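Local atomic coordinates of enolase from the environmental genome shotgun sequencing of the Sargasso Sea (PDB entry 2QGY), a protein that is of unknown specific function but, as a magnesium-binding member of the enolase superfamily, probably abstracts a proton alpha to a substrate carboxylate. Residues I20-L25 / L372-L377. Sequence-based numbering, arbitrary orientation. Where two conformers were deposited one is given.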
loop_
_atom_site.group_PDB
_atom_site.type_symbol
_atom_site.label_atom_id
_atom_site.label_comp_id
_atom_site.label_asym_id
_atom_site.label_seq_id
_atom_site.Cartn_x
_atom_site.Cartn_y
_atom_site.Cartn_z
ATOM N N ILE A 20 -6.463 -6.581 19.060
ATOM C CA ILE A 20 -5.815 -5.284 18.862
ATOM C C ILE A 20 -5.678 -4.626 20.227
ATOM O O ILE A 20 -6.689 -4.333 20.891
ATOM C CB ILE A 20 -6.667 -4.385 17.946
ATOM C CG1 ILE A 20 -6.899 -5.083 16.595
ATOM C CG2 ILE A 20 -6.042 -2.962 17.851
ATOM C CD1 ILE A 20 -7.758 -4.249 15.617
ATOM N N THR A 21 -4.443 -4.427 20.679
ATOM C CA THR A 21 -4.247 -3.878 22.013
ATOM C C THR A 21 -4.632 -2.384 22.052
ATOM O O THR A 21 -4.507 -1.669 21.059
ATOM C CB THR A 21 -2.822 -4.132 22.576
ATOM O OG1 THR A 21 -1.826 -3.506 21.737
ATOM C CG2 THR A 21 -2.545 -5.649 22.630
ATOM N N ASP A 22 -5.114 -1.919 23.201
ATOM C CA ASP A 22 -5.337 -0.487 23.374
ATOM C C ASP A 22 -3.982 0.176 23.542
ATOM O O ASP A 22 -2.987 -0.491 23.799
ATOM C CB ASP A 22 -6.176 -0.214 24.628
ATOM C CG ASP A 22 -6.991 1.078 24.521
ATOM O OD1 ASP A 22 -6.786 1.880 23.572
ATOM O OD2 ASP A 22 -7.850 1.267 25.398
ATOM N N ASN A 23 -3.932 1.498 23.409
ATOM C CA ASN A 23 -2.751 2.212 23.816
ATOM C C ASN A 23 -2.643 2.117 25.329
ATOM O O ASN A 23 -3.645 2.197 26.034
ATOM C CB ASN A 23 -2.841 3.689 23.399
ATOM C CG ASN A 23 -3.087 3.854 21.911
ATOM O OD1 ASN A 23 -4.209 4.142 21.479
ATOM N ND2 ASN A 23 -2.034 3.677 21.115
ATOM N N HIS A 24 -1.430 1.943 25.803
ATOM C CA HIS A 24 -1.134 1.860 27.229
ATOM C C HIS A 24 0.099 2.719 27.502
ATOM O O HIS A 24 0.753 3.160 26.557
ATOM C CB HIS A 24 -0.967 0.387 27.628
ATOM C CG HIS A 24 -2.249 -0.405 27.529
ATOM N ND1 HIS A 24 -3.284 -0.261 28.435
ATOM C CD2 HIS A 24 -2.661 -1.348 26.640
ATOM C CE1 HIS A 24 -4.272 -1.077 28.109
ATOM N NE2 HIS A 24 -3.919 -1.745 27.022
ATOM N N LEU A 25 0.413 3.002 28.758
ATOM C CA LEU A 25 1.658 3.720 29.038
ATOM C C LEU A 25 2.781 2.700 28.951
ATOM O O LEU A 25 2.638 1.580 29.431
ATOM C CB LEU A 25 1.646 4.377 30.420
ATOM C CG LEU A 25 0.779 5.619 30.535
ATOM C CD1 LEU A 25 0.825 6.107 31.983
ATOM C CD2 LEU A 25 1.313 6.703 29.594
ATOM N N LEU A 372 -5.981 -6.248 27.948
ATOM C CA LEU A 372 -5.238 -5.116 27.396
ATOM C C LEU A 372 -5.758 -4.682 26.031
ATOM O O LEU A 372 -5.232 -3.721 25.457
ATOM C CB LEU A 372 -3.759 -5.507 27.273
ATOM C CG LEU A 372 -2.985 -5.775 28.563
ATOM C CD1 LEU A 372 -1.614 -6.369 28.251
ATOM C CD2 LEU A 372 -2.834 -4.498 29.411
ATOM N N SER A 373 -6.777 -5.376 25.516
ATOM C CA SER A 373 -7.252 -5.146 24.148
ATOM C C SER A 373 -8.511 -4.309 24.064
ATOM O O SER A 373 -9.395 -4.391 24.938
ATOM C CB SER A 373 -7.439 -6.488 23.420
ATOM O OG SER A 373 -6.165 -7.127 23.300
ATOM N N ILE A 374 -8.553 -3.487 23.016
ATOM C CA ILE A 374 -9.669 -2.613 22.680
ATOM C C ILE A 374 -10.614 -3.332 21.698
ATOM O O ILE A 374 -11.805 -3.017 21.619
ATOM C CB ILE A 374 -9.141 -1.244 22.094
ATOM C CG1 ILE A 374 -10.251 -0.182 22.001
ATOM C CG2 ILE A 374 -8.466 -1.402 20.747
ATOM C CD1 ILE A 374 -10.765 0.236 23.365
ATOM N N TYR A 375 -10.087 -4.315 20.964
ATOM C CA TYR A 375 -10.865 -5.038 19.958
ATOM C C TYR A 375 -10.345 -6.456 19.843
ATOM O O TYR A 375 -9.162 -6.725 20.072
ATOM C CB TYR A 375 -10.821 -4.333 18.589
ATOM C CG TYR A 375 -11.338 -2.909 18.610
ATOM C CD1 TYR A 375 -12.620 -2.613 19.098
ATOM C CD2 TYR A 375 -10.549 -1.849 18.149
ATOM C CE1 TYR A 375 -13.092 -1.305 19.147
ATOM C CE2 TYR A 375 -11.019 -0.534 18.189
ATOM C CZ TYR A 375 -12.288 -0.275 18.689
ATOM O OH TYR A 375 -12.758 1.019 18.728
ATOM N N SER A 376 -11.238 -7.376 19.522
ATOM C CA SER A 376 -10.820 -8.749 19.316
ATOM C C SER A 376 -11.801 -9.476 18.391
ATOM O O SER A 376 -12.965 -9.080 18.239
ATOM C CB SER A 376 -10.596 -9.493 20.645
ATOM O OG SER A 376 -11.810 -9.712 21.346
ATOM N N LEU A 377 -11.305 -10.505 17.738
ATOM C CA LEU A 377 -12.086 -11.223 16.759
ATOM C C LEU A 377 -11.804 -12.678 17.018
ATOM O O LEU A 377 -10.663 -13.041 17.290
ATOM C CB LEU A 377 -11.594 -10.816 15.371
ATOM C CG LEU A 377 -12.411 -10.788 14.095
ATOM C CD1 LEU A 377 -13.904 -10.461 14.329
ATOM C CD2 LEU A 377 -11.736 -9.744 13.159
#
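The carbonyl oxygen of L372 is gripped by two donors from 20-25, the ring NE2 of H24 at 2.8 Å from L372 O and the amide N of D22 at 2.9 Å from the same atom. The imidazole uses its NE2-H edge, with the oxygen lying in the ring plane, and approaches the carbonyl at a C=O...N angle of 119°, whereas the D22 amide arrives in the carbonyl plane at 150°. L372 also lays CD2 over one face of the H24 ring, 4.0 Å from its centroid, so one residue holds the imidazole by both edge and face; the ring of F336 meets it as well. Further along, I20 O accepts the amide of I374 (3.0 Å from N to O) and, weakly, that of Y375, while I20 N gives a nearly straight bond to Y375 O. With CG anti to the backbone N (chi1 -152°), the D22 carboxylate lies across I374, OD2 being 3.7 Å from I374 CD1. I20 CG2 meets I374 CG2, and T21 CG2 comes near S373 OG, which is hydrogen-bonded to L369 O. I374 and Y375 thus both face I20, a classic beta bulge where 373-379 joins strand 13-21 at the edge of the antiparallel sheet, bringing the chain's C-terminal strand onto the N-terminal capping domain of the enolase superfamily fold.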